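Local coordinates for CaaX farnesyltransferase beta subunit Ram1 (Aspergillus fumigatus, PDB 4L9P), which probably provides the peptide-binding, zinc-containing half of the heterodimer that transfers a farnesyl group from farnesyl diphosphate to the cysteine of C-terminal CaaX sequences, at residues T451-S456 / S466-P471; S462-W467 / H495-I500; A226-L231 / L270-E275; K233-D238 / N279-F284. All coordinates share one frame; numbering follows the deposited sequence. Where two conformers were deposited one is given.

Interaction 1: T451-S456 / S466-P471; sequences TDSSVS and SWKHDP
Thr451 and Ser466 meet where the loop joining the two strands of a small antiparallel sheet, 446-449 and 468-471, folds back on itself. Thr451 OG1 donates to Ser466 O at 2.8 Å, in the carbonyl plane and on a lone pair. The same hydroxyl accepts from Ser453 N, which makes an ST turn. In the Ser466 conformer given, one of two, Thr451 N also donates to OG at 3.3 Å and that hydroxyl donates to Ser463 O.

Lys468 crosses the threonine side chain at about a right angle. Its CB, CG and CD run past the Thr451 methyl, the nearest being CG at 3.9 Å from CG2. CE then reaches Thr451 OG1 at 3.7 Å. A bend in the last torsion (chi4 -57°) turns the ammonium toward Ser453, where NZ makes a weak, 3.4 Å hydrogen bond to Ser453 O. One water ties the lysine to the serine side chain as well, accepting from Lys468 NZ at 2.8 Å and lying 2.6 Å from Ser453 OG.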
loop_
_atom_site.group_PDB
_atom_site.type_symbol
_atom_site.label_atom_id
_atom_site.label_comp_id
_atom_site.label_asym_id
_atom_site.label_seq_id
_atom_site.Cartn_x
_atom_site.Cartn_y
_atom_site.Cartn_z
ATOM N N THR B 451 15.012 -1.813 19.394
ATOM C CA THR B 451 15.953 -1.860 20.508
ATOM C C THR B 451 17.210 -2.619 20.096
ATOM O O THR B 451 17.307 -3.113 18.977
ATOM C CB THR B 451 15.317 -2.562 21.731
ATOM O OG1 THR B 451 15.229 -3.977 21.463
ATOM C CG2 THR B 451 13.947 -1.977 22.099
ATOM N N ASP B 452 18.172 -2.680 21.010
ATOM C CA ASP B 452 19.393 -3.452 20.797
ATOM C C ASP B 452 19.260 -4.875 21.328
ATOM O O ASP B 452 20.275 -5.584 21.481
ATOM C CB ASP B 452 20.601 -2.740 21.453
ATOM C CG ASP B 452 20.442 -2.542 22.985
ATOM O OD1 ASP B 452 19.383 -2.888 23.533
ATOM O OD2 ASP B 452 21.386 -2.009 23.651
ATOM N N SER B 453 18.025 -5.280 21.624
ATOM C CA SER B 453 17.741 -6.612 22.142
ATOM C C SER B 453 16.814 -7.395 21.247
ATOM O O SER B 453 15.637 -7.083 21.159
ATOM C CB SER B 453 17.121 -6.477 23.539
ATOM O OG SER B 453 17.010 -7.762 24.127
ATOM N N SER B 454 17.353 -8.389 20.555
ATOM C CA SER B 454 16.554 -9.120 19.589
ATOM C C SER B 454 16.189 -10.493 20.030
ATOM O O SER B 454 16.980 -11.124 20.707
ATOM C CB SER B 454 17.286 -9.159 18.233
ATOM O OG SER B 454 16.519 -9.871 17.259
ATOM N N VAL B 455 14.993 -10.969 19.700
ATOM C CA VAL B 455 14.670 -12.373 19.960
ATOM C C VAL B 455 15.341 -13.307 18.960
ATOM O O VAL B 455 15.429 -14.506 19.205
ATOM C CB VAL B 455 13.152 -12.699 20.028
ATOM C CG1 VAL B 455 12.446 -11.855 21.075
ATOM C CG2 VAL B 455 12.501 -12.539 18.704
ATOM N N SER B 456 15.833 -12.772 17.844
ATOM C CA SER B 456 16.555 -13.617 16.895
ATOM C C SER B 456 17.972 -13.864 17.350
ATOM O O SER B 456 18.631 -12.955 17.903
ATOM C CB SER B 456 16.591 -13.001 15.490
ATOM O OG SER B 456 17.398 -13.788 14.592
ATOM N N SER B 466 13.647 -6.977 17.138
ATOM C CA SER B 466 14.040 -6.192 18.309
ATOM C C SER B 466 12.937 -5.223 18.719
ATOM O O SER B 466 13.083 -4.502 19.711
ATOM C CB SER B 466 15.325 -5.426 18.004
ATOM O OG SER B 466 15.047 -4.257 17.244
ATOM N N TRP B 467 11.820 -5.138 17.968
ATOM C CA TRP B 467 10.765 -4.170 18.282
ATOM C C TRP B 467 10.053 -4.521 19.577
ATOM O O TRP B 467 9.710 -5.682 19.825
ATOM C CB TRP B 467 9.751 -4.166 17.102
ATOM C CG TRP B 467 10.270 -3.446 15.896
ATOM C CD1 TRP B 467 11.150 -3.936 14.938
ATOM C CD2 TRP B 467 10.037 -2.068 15.569
ATOM N NE1 TRP B 467 11.412 -2.940 14.005
ATOM C CE2 TRP B 467 10.763 -1.793 14.361
ATOM C CE3 TRP B 467 9.240 -1.056 16.136
ATOM C CZ2 TRP B 467 10.693 -0.559 13.713
ATOM C CZ3 TRP B 467 9.219 0.194 15.522
ATOM C CH2 TRP B 467 9.957 0.434 14.340
ATOM N N LYS B 468 9.859 -3.484 20.393
ATOM C CA LYS B 468 9.198 -3.593 21.695
ATOM C C LYS B 468 8.128 -2.537 21.784
ATOM O O LYS B 468 8.011 -1.676 20.898
ATOM C CB LYS B 468 10.234 -3.471 22.845
ATOM C CG LYS B 468 11.212 -4.673 22.749
ATOM C CD LYS B 468 11.910 -4.994 23.985
ATOM C CE LYS B 468 13.114 -5.936 23.760
ATOM N NZ LYS B 468 12.881 -7.274 23.103
ATOM N N HIS B 469 7.330 -2.600 22.841
ATOM C CA HIS B 469 6.188 -1.678 22.916
ATOM C C HIS B 469 5.945 -1.302 24.363
ATOM O O HIS B 469 6.247 -2.091 25.294
ATOM C CB HIS B 469 4.913 -2.316 22.335
ATOM C CG HIS B 469 4.645 -3.692 22.839
ATOM N ND1 HIS B 469 3.963 -3.925 24.023
ATOM C CD2 HIS B 469 4.959 -4.913 22.343
ATOM C CE1 HIS B 469 3.906 -5.224 24.250
ATOM N NE2 HIS B 469 4.486 -5.853 23.240
ATOM N N ASP B 470 5.471 -0.083 24.558
ATOM C CA ASP B 470 5.007 0.409 25.882
ATOM C C ASP B 470 3.628 0.995 25.644
ATOM O O ASP B 470 3.345 1.534 24.557
ATOM C CB ASP B 470 5.852 1.607 26.454
ATOM C CG ASP B 470 7.384 1.329 26.601
ATOM O OD1 ASP B 470 8.169 2.288 26.677
ATOM O OD2 ASP B 470 7.800 0.211 26.614
ATOM N N PRO B 471 2.717 0.943 26.613
ATOM C CA PRO B 471 1.420 1.576 26.364
ATOM C C PRO B 471 1.528 3.086 26.290
ATOM O O PRO B 471 2.263 3.698 27.065
ATOM C CB PRO B 471 0.514 1.132 27.547
ATOM C CG PRO B 471 1.391 0.562 28.461
ATOM C CD PRO B 471 2.749 0.247 27.907
HETATM O O HOH W 1 14.787 -9.022 24.049
#

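Interaction 2: S462-W467 / H495-I500; sequences SSAFSW and HPIFVI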
loop_
_atom_site.group_PDB
_atom_site.type_symbol
_atom_site.label_atom_id
_atom_site.label_comp_id
_atom_site.label_asym_id
_atom_site.label_seq_id
_atom_site.Cartn_x
_atom_site.Cartn_y
_atom_site.Cartn_z
ATOM N N SER B 462 17.910 -9.009 12.412
ATOM C CA SER B 462 17.954 -8.873 13.870
ATOM C C SER B 462 17.131 -7.689 14.376
ATOM O O SER B 462 16.393 -7.819 15.371
ATOM C CB SER B 462 19.415 -8.824 14.364
ATOM O OG SER B 462 19.493 -8.718 15.758
ATOM N N SER B 463 17.212 -6.561 13.677
ATOM C CA SER B 463 16.474 -5.395 14.115
ATOM C C SER B 463 14.964 -5.649 14.061
ATOM O O SER B 463 14.205 -5.231 14.942
ATOM C CB SER B 463 16.878 -4.214 13.230
ATOM O OG SER B 463 16.145 -3.052 13.583
ATOM N N ALA B 464 14.519 -6.360 13.034
ATOM C CA ALA B 464 13.074 -6.632 12.892
ATOM C C ALA B 464 12.523 -7.391 14.065
ATOM O O ALA B 464 11.347 -7.273 14.364
ATOM C CB ALA B 464 12.789 -7.448 11.611
ATOM N N PHE B 465 13.380 -8.180 14.717
ATOM C CA PHE B 465 12.962 -8.949 15.901
ATOM C C PHE B 465 13.323 -8.261 17.216
ATOM O O PHE B 465 13.308 -8.912 18.288
ATOM C CB PHE B 465 13.438 -10.408 15.816
ATOM C CG PHE B 465 12.757 -11.171 14.684
ATOM C CD1 PHE B 465 11.434 -11.597 14.837
ATOM C CD2 PHE B 465 13.390 -11.395 13.461
ATOM C CE1 PHE B 465 10.753 -12.240 13.791
ATOM C CE2 PHE B 465 12.685 -12.047 12.395
ATOM C CZ PHE B 465 11.394 -12.459 12.581
ATOM N N SER B 466 13.647 -6.977 17.138
ATOM C CA SER B 466 14.040 -6.192 18.309
ATOM C C SER B 466 12.937 -5.223 18.719
ATOM O O SER B 466 13.083 -4.502 19.711
ATOM C CB SER B 466 15.325 -5.426 18.004
ATOM O OG SER B 466 15.047 -4.257 17.244
ATOM N N TRP B 467 11.820 -5.138 17.968
ATOM C CA TRP B 467 10.765 -4.170 18.282
ATOM C C TRP B 467 10.053 -4.521 19.577
ATOM O O TRP B 467 9.710 -5.682 19.825
ATOM C CB TRP B 467 9.751 -4.166 17.102
ATOM C CG TRP B 467 10.270 -3.446 15.896
ATOM C CD1 TRP B 467 11.150 -3.936 14.938
ATOM C CD2 TRP B 467 10.037 -2.068 15.569
ATOM N NE1 TRP B 467 11.412 -2.940 14.005
ATOM C CE2 TRP B 467 10.763 -1.793 14.361
ATOM C CE3 TRP B 467 9.240 -1.056 16.136
ATOM C CZ2 TRP B 467 10.693 -0.559 13.713
ATOM C CZ3 TRP B 467 9.219 0.194 15.522
ATOM C CH2 TRP B 467 9.957 0.434 14.340
ATOM N N HIS B 495 2.934 -5.967 15.964
ATOM C CA HIS B 495 4.267 -5.635 15.474
ATOM C C HIS B 495 4.129 -4.778 14.204
ATOM O O HIS B 495 3.398 -5.140 13.285
ATOM C CB HIS B 495 4.931 -6.968 15.102
ATOM C CG HIS B 495 6.398 -6.881 14.870
ATOM N ND1 HIS B 495 6.950 -6.224 13.786
ATOM C CD2 HIS B 495 7.434 -7.325 15.620
ATOM C CE1 HIS B 495 8.272 -6.298 13.856
ATOM N NE2 HIS B 495 8.594 -6.936 14.989
ATOM N N PRO B 496 4.797 -3.636 14.141
ATOM C CA PRO B 496 4.559 -2.757 12.962
ATOM C C PRO B 496 5.040 -3.315 11.618
ATOM O O PRO B 496 4.543 -2.857 10.595
ATOM C CB PRO B 496 5.282 -1.472 13.261
ATOM C CG PRO B 496 6.031 -1.757 14.561
ATOM C CD PRO B 496 5.635 -3.062 15.195
ATOM N N ILE B 497 5.989 -4.250 11.608
ATOM C CA ILE B 497 6.402 -4.846 10.327
ATOM C C ILE B 497 5.565 -6.099 10.009
ATOM O O ILE B 497 5.133 -6.262 8.874
ATOM C CB ILE B 497 7.873 -5.316 10.399
ATOM C CG1 ILE B 497 8.772 -4.121 10.630
ATOM C CG2 ILE B 497 8.276 -6.051 9.132
ATOM C CD1 ILE B 497 10.258 -4.513 10.832
ATOM N N PHE B 498 5.322 -6.977 11.002
ATOM C CA PHE B 498 4.709 -8.298 10.712
ATOM C C PHE B 498 3.204 -8.256 10.826
ATOM O O PHE B 498 2.518 -9.181 10.356
ATOM C CB PHE B 498 5.264 -9.384 11.635
ATOM C CG PHE B 498 6.765 -9.597 11.422
ATOM C CD1 PHE B 498 7.233 -9.990 10.164
ATOM C CD2 PHE B 498 7.709 -9.310 12.453
ATOM C CE1 PHE B 498 8.580 -10.174 9.927
ATOM C CE2 PHE B 498 9.093 -9.497 12.223
ATOM C CZ PHE B 498 9.543 -9.948 10.947
ATOM N N VAL B 499 2.640 -7.227 11.484
ATOM C CA VAL B 499 1.163 -7.086 11.515
ATOM C C VAL B 499 0.448 -8.286 12.149
ATOM O O VAL B 499 -0.600 -8.749 11.702
ATOM C CB VAL B 499 0.543 -6.661 10.132
ATOM C CG1 VAL B 499 -0.742 -5.852 10.417
ATOM C CG2 VAL B 499 1.500 -5.790 9.331
ATOM N N ILE B 500 1.051 -8.753 13.249
ATOM C CA ILE B 500 0.537 -9.767 14.159
ATOM C C ILE B 500 1.114 -9.434 15.525
ATOM O O ILE B 500 2.028 -8.620 15.643
ATOM C CB ILE B 500 1.012 -11.218 13.726
ATOM C CG1 ILE B 500 2.529 -11.276 13.464
ATOM C CG2 ILE B 500 0.196 -11.722 12.507
ATOM C CD1 ILE B 500 3.024 -12.738 13.233
HETATM O O HOH W 2 10.019 -7.757 17.730
#
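Two irregular segments within the alpha-alpha toroid domain meet in a buried contact in which the His495 ring makes the direct hydrogen bond. Segment 462-467 comes from the loop between strands 446-449 and 468-471; segment 495-500 forms the approach to helix 502-513. His495 NE2 donates to Ala464 O at 2.8 Å, almost in line with the C=O bond and near the ring plane, although the hydrogen bond is bent, with an N-H...O angle of 133°. At the other nitrogen, ND1 accepts from Ile497 N at 3.1 Å. Bonds at both ring nitrogens fix the flip of the imidazole and hold its plane. CG lies anti to the backbone N (chi1 -167°), which carries the ring across to Ala464.

Trp467 is met from several directions. Pro496 CG sits over one face in a CH-pi contact, 4.1 Å from the centroid of the six-membered ring, while Ile497 CD1 comes to 3.7 Å from Trp467 NE1. Phe465 and Phe498 lie nearly parallel (23°) but slid apart, so overlap is slight; they touch at their CZ atoms, 3.5 Å apart. Ala464 CB packs on Ile497 CD1 at 4.0 Å. Val259 and Leu263 touch Phe498, and Ile497 O accepts from Tyr255 OH, a residue of the isoprenoid pocket. The contact thus packs two non-helical connections against helix 251-263 of the alpha-alpha toroid, the fold of prenyltransferase beta subunits.

Interaction 3: A226-L231 / L270-E275; sequences AMWKWL and LPPEAE
Pro271 lies flat against the indole of Trp228. Its CG stands over the six-membered ring in a CH-pi contact, 3.9 Å from the centroid and only 10° off the ring normal. Pro271 CA follows over the same ring, 3.5 Å from Trp228 CZ2, and the two side chains slide past each other in opposite directions. The proline also reaches the helix backbone: CG is 3.5 Å from Trp228 O and 3.8 Å from Lys229 CA. At the far end of the indole, Pro272 CD touches Trp228 CH2 at 3.9 Å, crossing at about a right angle.

No hydrogen bond joins the two segments, so apolar packing makes the contact. It fastens helix 224-234 of the alpha-alpha toroid to the long loop between helices 251-263 and 288-293. Pro271 to Ala274 form a type I beta turn, closed by Ala274 N to Pro271 O at 3.1 Å. Arg277 grips the start of this turn, donating through NH2 to Leu270 O and through NE to Pro271 O.

The indole is placed by CG lying anti to the Trp228 backbone N (chi1 177°), and by NE1, which donates to Ala269 O, the carbonyl just before the loop segment. Farther out, Phe517 near the C terminus meets Trp228 edge-to-face, and the Phe284 ring approaches it with planes at about 45°.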
loop_
_atom_site.group_PDB
_atom_site.type_symbol
_atom_site.label_atom_id
_atom_site.label_comp_id
_atom_site.label_asym_id
_atom_site.label_seq_id
_atom_site.Cartn_x
_atom_site.Cartn_y
_atom_site.Cartn_z
ATOM N N ALA B 226 10.481 -26.220 0.136
ATOM C CA ALA B 226 9.797 -25.964 -1.115
ATOM C C ALA B 226 9.382 -24.481 -1.161
ATOM O O ALA B 226 9.413 -23.856 -2.232
ATOM C CB ALA B 226 8.596 -26.882 -1.242
ATOM N N MET B 227 9.015 -23.904 -0.016
ATOM C CA MET B 227 8.739 -22.460 0.001
ATOM C C MET B 227 9.940 -21.629 -0.443
ATOM O O MET B 227 9.780 -20.643 -1.198
ATOM C CB MET B 227 8.363 -22.015 1.428
ATOM C CG MET B 227 8.042 -20.509 1.575
ATOM S SD MET B 227 6.417 -20.069 0.851
ATOM C CE MET B 227 5.313 -20.722 2.090
ATOM N N TRP B 228 11.132 -21.975 0.049
ATOM C CA TRP B 228 12.358 -21.295 -0.354
ATOM C C TRP B 228 12.644 -21.439 -1.861
ATOM O O TRP B 228 12.982 -20.438 -2.530
ATOM C CB TRP B 228 13.490 -21.915 0.459
ATOM C CG TRP B 228 14.878 -21.426 0.181
ATOM C CD1 TRP B 228 15.422 -20.196 0.451
ATOM C CD2 TRP B 228 15.931 -22.234 -0.333
ATOM N NE1 TRP B 228 16.772 -20.174 0.115
ATOM C CE2 TRP B 228 17.107 -21.425 -0.376
ATOM C CE3 TRP B 228 15.979 -23.559 -0.776
ATOM C CZ2 TRP B 228 18.378 -21.931 -0.816
ATOM C CZ3 TRP B 228 17.221 -24.072 -1.221
ATOM C CH2 TRP B 228 18.409 -23.257 -1.226
ATOM N N LYS B 229 12.480 -22.647 -2.402
ATOM C CA LYS B 229 12.700 -22.807 -3.832
ATOM C C LYS B 229 11.721 -21.966 -4.665
ATOM O O LYS B 229 12.120 -21.336 -5.645
ATOM C CB LYS B 229 12.582 -24.293 -4.232
ATOM C CG LYS B 229 13.765 -25.118 -3.689
ATOM C CD LYS B 229 13.664 -26.550 -4.127
ATOM C CE LYS B 229 14.944 -27.265 -3.876
ATOM N NZ LYS B 229 14.783 -28.539 -4.615
ATOM N N TRP B 230 10.446 -21.960 -4.256
ATOM C CA TRP B 230 9.431 -21.240 -5.003
ATOM C C TRP B 230 9.688 -19.741 -4.868
ATOM O O TRP B 230 9.671 -19.011 -5.883
ATOM C CB TRP B 230 8.021 -21.630 -4.519
ATOM C CG TRP B 230 6.993 -20.653 -4.999
ATOM C CD1 TRP B 230 6.545 -20.472 -6.303
ATOM C CD2 TRP B 230 6.286 -19.680 -4.194
ATOM N NE1 TRP B 230 5.666 -19.421 -6.332
ATOM C CE2 TRP B 230 5.452 -18.945 -5.067
ATOM C CE3 TRP B 230 6.258 -19.415 -2.812
ATOM C CZ2 TRP B 230 4.625 -17.921 -4.623
ATOM C CZ3 TRP B 230 5.469 -18.423 -2.341
ATOM C CH2 TRP B 230 4.621 -17.691 -3.255
ATOM N N LEU B 231 9.914 -19.238 -3.649
ATOM C CA LEU B 231 10.158 -17.778 -3.521
ATOM C C LEU B 231 11.378 -17.369 -4.345
ATOM O O LEU B 231 11.437 -16.281 -4.896
ATOM C CB LEU B 231 10.400 -17.394 -2.068
ATOM C CG LEU B 231 9.158 -17.362 -1.198
ATOM C CD1 LEU B 231 9.606 -17.148 0.262
ATOM C CD2 LEU B 231 8.189 -16.278 -1.655
ATOM N N LEU B 270 19.926 -17.352 -2.409
ATOM C CA LEU B 270 18.975 -17.894 -3.384
ATOM C C LEU B 270 19.221 -19.375 -3.610
ATOM O O LEU B 270 20.362 -19.847 -3.534
ATOM C CB LEU B 270 19.123 -17.167 -4.714
ATOM C CG LEU B 270 18.697 -15.674 -4.714
ATOM C CD1 LEU B 270 19.199 -14.965 -6.017
ATOM C CD2 LEU B 270 17.177 -15.518 -4.538
ATOM N N PRO B 271 18.168 -20.119 -3.926
ATOM C CA PRO B 271 18.384 -21.532 -4.333
ATOM C C PRO B 271 19.437 -21.579 -5.443
ATOM O O PRO B 271 19.542 -20.656 -6.292
ATOM C CB PRO B 271 17.018 -21.947 -4.882
ATOM C CG PRO B 271 16.049 -21.051 -4.135
ATOM C CD PRO B 271 16.732 -19.742 -3.945
ATOM N N PRO B 272 20.195 -22.690 -5.492
ATOM C CA PRO B 272 21.262 -22.691 -6.509
ATOM C C PRO B 272 20.717 -22.580 -7.955
ATOM O O PRO B 272 21.438 -22.031 -8.835
ATOM C CB PRO B 272 22.039 -23.977 -6.221
ATOM C CG PRO B 272 21.324 -24.689 -5.170
ATOM C CD PRO B 272 20.256 -23.807 -4.560
ATOM N N GLU B 273 19.454 -22.976 -8.201
ATOM C CA GLU B 273 18.839 -22.866 -9.551
ATOM C C GLU B 273 18.033 -21.635 -9.868
ATOM O O GLU B 273 17.427 -21.532 -10.923
ATOM C CB GLU B 273 17.889 -24.042 -9.763
ATOM C CG GLU B 273 18.614 -25.362 -9.700
ATOM C CD GLU B 273 19.633 -25.460 -10.782
ATOM O OE1 GLU B 273 19.240 -25.232 -11.957
ATOM O OE2 GLU B 273 20.811 -25.783 -10.465
ATOM N N ALA B 274 18.027 -20.691 -8.960
ATOM C CA ALA B 274 17.234 -19.488 -9.134
ATOM C C ALA B 274 17.739 -18.737 -10.360
ATOM O O ALA B 274 18.937 -18.508 -10.533
ATOM C CB ALA B 274 17.329 -18.616 -7.897
ATOM N N GLU B 275 16.813 -18.329 -11.197
ATOM C CA GLU B 275 17.138 -17.644 -12.445
ATOM C C GLU B 275 17.873 -16.360 -12.204
ATOM O O GLU B 275 18.760 -15.972 -12.983
ATOM C CB GLU B 275 15.851 -17.367 -13.218
ATOM C CG GLU B 275 15.314 -18.626 -13.831
ATOM C CD GLU B 275 15.989 -18.991 -15.123
ATOM O OE1 GLU B 275 16.551 -18.104 -15.782
ATOM O OE2 GLU B 275 15.902 -20.172 -15.508
#

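Interaction 4: K233-D238 / N279-F284; sequences KLKQPD and NGLETF. With EDO (1,2-ethanediol), chain O.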
loop_
_atom_site.group_PDB
_atom_site.type_symbol
_atom_site.label_atom_id
_atom_site.label_comp_id
_atom_site.label_asym_id
_atom_site.label_seq_id
_atom_site.Cartn_x
_atom_site.Cartn_y
_atom_site.Cartn_z
ATOM N N LYS B 233 12.177 -18.376 -7.201
ATOM C CA LYS B 233 11.725 -18.169 -8.572
ATOM C C LYS B 233 11.150 -16.786 -8.847
ATOM O O LYS B 233 11.051 -16.350 -10.005
ATOM C CB LYS B 233 10.721 -19.248 -9.001
ATOM C CG LYS B 233 11.312 -20.637 -8.919
ATOM C CD LYS B 233 10.242 -21.664 -9.245
ATOM C CE LYS B 233 10.875 -23.072 -9.196
ATOM N NZ LYS B 233 9.874 -24.107 -9.520
ATOM N N LEU B 234 10.704 -16.138 -7.786
ATOM C CA LEU B 234 10.075 -14.817 -7.915
ATOM C C LEU B 234 11.076 -13.681 -7.968
ATOM O O LEU B 234 10.722 -12.562 -8.341
ATOM C CB LEU B 234 9.108 -14.602 -6.777
ATOM C CG LEU B 234 8.054 -15.715 -6.596
ATOM C CD1 LEU B 234 7.115 -15.366 -5.449
ATOM C CD2 LEU B 234 7.162 -16.045 -7.832
ATOM N N LYS B 235 12.331 -13.938 -7.548
ATOM C CA LYS B 235 13.319 -12.875 -7.512
ATOM C C LYS B 235 13.629 -12.433 -8.923
ATOM O O LYS B 235 13.943 -13.275 -9.780
ATOM C CB LYS B 235 14.607 -13.417 -6.817
ATOM C CG LYS B 235 15.705 -12.394 -6.697
ATOM C CD LYS B 235 15.411 -11.295 -5.665
ATOM C CE LYS B 235 16.663 -10.377 -5.531
ATOM N NZ LYS B 235 16.478 -9.322 -4.521
ATOM N N GLN B 236 13.591 -11.129 -9.166
ATOM C CA GLN B 236 13.795 -10.573 -10.498
ATOM C C GLN B 236 15.161 -9.918 -10.652
ATOM O O GLN B 236 15.774 -9.515 -9.666
ATOM C CB GLN B 236 12.741 -9.503 -10.776
ATOM C CG GLN B 236 11.308 -10.067 -10.746
ATOM C CD GLN B 236 11.155 -11.274 -11.710
ATOM O OE1 GLN B 236 10.791 -12.440 -11.296
ATOM N NE2 GLN B 236 11.431 -11.026 -12.955
ATOM N N PRO B 237 15.636 -9.729 -11.896
ATOM C CA PRO B 237 16.962 -9.106 -12.098
ATOM C C PRO B 237 17.093 -7.727 -11.473
ATOM O O PRO B 237 18.188 -7.351 -11.063
ATOM C CB PRO B 237 17.043 -8.967 -13.617
ATOM C CG PRO B 237 16.229 -10.167 -14.081
ATOM C CD PRO B 237 15.042 -10.213 -13.155
ATOM N N ASP B 238 15.994 -6.972 -11.431
ATOM C CA ASP B 238 16.049 -5.622 -10.879
ATOM C C ASP B 238 15.991 -5.565 -9.359
ATOM O O ASP B 238 15.978 -4.473 -8.788
ATOM C CB ASP B 238 14.983 -4.695 -11.493
ATOM C CG ASP B 238 13.579 -5.005 -11.021
ATOM O OD1 ASP B 238 13.357 -5.989 -10.287
ATOM O OD2 ASP B 238 12.698 -4.203 -11.375
ATOM N N ASN B 279 21.753 -13.288 -13.348
ATOM C CA ASN B 279 21.881 -11.845 -13.435
ATOM C C ASN B 279 22.749 -11.293 -12.330
ATOM O O ASN B 279 22.604 -10.090 -11.933
ATOM C CB ASN B 279 20.486 -11.210 -13.348
ATOM C CG ASN B 279 19.541 -11.775 -14.393
ATOM O OD1 ASN B 279 18.691 -12.625 -14.094
ATOM N ND2 ASN B 279 19.677 -11.307 -15.626
ATOM N N GLY B 280 23.559 -12.174 -11.769
ATOM C CA GLY B 280 24.551 -11.818 -10.775
ATOM C C GLY B 280 24.058 -11.650 -9.341
ATOM O O GLY B 280 24.832 -11.303 -8.451
ATOM N N LEU B 281 22.793 -11.930 -9.088
ATOM C CA LEU B 281 22.279 -11.829 -7.714
ATOM C C LEU B 281 22.561 -13.142 -6.951
ATOM O O LEU B 281 22.548 -14.242 -7.536
ATOM C CB LEU B 281 20.777 -11.578 -7.762
ATOM C CG LEU B 281 20.428 -10.299 -8.534
ATOM C CD1 LEU B 281 18.940 -10.115 -8.482
ATOM C CD2 LEU B 281 21.084 -9.055 -7.951
ATOM N N GLU B 282 22.867 -13.052 -5.666
ATOM C CA GLU B 282 23.208 -14.249 -4.885
ATOM C C GLU B 282 22.234 -14.515 -3.755
ATOM O O GLU B 282 22.093 -15.678 -3.367
ATOM C CB GLU B 282 24.617 -14.095 -4.269
ATOM C CG GLU B 282 25.742 -14.086 -5.281
ATOM C CD GLU B 282 27.068 -13.911 -4.591
ATOM O OE1 GLU B 282 27.403 -12.744 -4.291
ATOM O OE2 GLU B 282 27.749 -14.938 -4.297
ATOM N N THR B 283 21.567 -13.469 -3.214
ATOM C CA THR B 283 20.714 -13.665 -2.061
ATOM C C THR B 283 19.381 -12.991 -2.314
ATOM O O THR B 283 19.207 -12.222 -3.278
ATOM C CB THR B 283 21.299 -12.994 -0.813
ATOM O OG1 THR B 283 21.225 -11.571 -0.972
ATOM C CG2 THR B 283 22.801 -13.420 -0.526
ATOM N N PHE B 284 18.453 -13.319 -1.434
ATOM C CA PHE B 284 17.089 -12.744 -1.571
ATOM C C PHE B 284 17.091 -11.234 -1.441
ATOM O O PHE B 284 16.178 -10.568 -1.986
ATOM C CB PHE B 284 16.166 -13.345 -0.516
ATOM C CG PHE B 284 15.615 -14.689 -0.922
ATOM C CD1 PHE B 284 16.331 -15.871 -0.703
ATOM C CD2 PHE B 284 14.409 -14.780 -1.609
ATOM C CE1 PHE B 284 15.809 -17.123 -1.115
ATOM C CE2 PHE B 284 13.898 -16.013 -1.985
ATOM C CZ PHE B 284 14.590 -17.183 -1.767
HETATM C C1 EDO O . 12.697 -7.057 -13.143
HETATM O O1 EDO O . 14.060 -7.239 -13.552
HETATM C C2 EDO O . 11.625 -7.645 -14.055
HETATM O O2 EDO O . 11.706 -8.993 -14.526
HETATM O O HOH W 3 20.668 -7.828 -12.174
#
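Lys235 NZ is gripped by three backbone carbonyls. Across the contact it donates to Phe284 O at 2.8 Å, from well above the carbonyl plane (56° out of it), and it also donates to Gly239 O and Asp286 O. Three oxygens around one ammonium probably favour its charged form and fix the tip of a buried side chain. The chain starts with CG anti to the backbone N, bends at chi2 (71°) and is otherwise extended.

Leu281 crosses this chain at about a right angle. Its CD1 lies 3.7 Å from Lys235 CE and 3.4 Å from Gln236 O, so that the methyl touches both the lysine chain and the backbone. Nearer the surface, Pro237 CG rests on the amide of Asn279, 3.5 Å from OD1. A water bridges the two backbones here, donating to Pro237 O at 2.8 Å and to Asn279 O at 3.0 Å. An ethanediol, probably from the crystallisation liquor, accepts from Asp238 N through O1 at 2.9 Å.

The contact joins the end of helix 224-234 and the loop that follows it to the loop that leads from helix 251-263 into helix 288-293. Leu288 of that last helix packs on Lys235, and its Tyr291 on Asp238. Phe216 of the alpha subunit also packs on Asp238, placing this end of the contact at the heterodimer interface.

From the N terminus, helix 224-234 carries the first segment of interaction 3, and its C-terminal end with the loop that follows carries that of interaction 4. The loop between helices 251-263 and 288-293 then returns past it, so the two contacts cross along the chain, closing loops of 38 and 40 intervening residues around helix 251-263. They touch directly, Leu270 N lying 2.9 Å from Glu282 O. Much later, interaction 1 closes the short excursion between strands 446-449 and 468-471. Interaction 2 begins on the stretch where that loop ends, shares Ser466 and Trp467 with it, and joins it to the approach to helix 502-513. The two pairs do not touch; the centres of interactions 2 and 3 are about 25 Å apart.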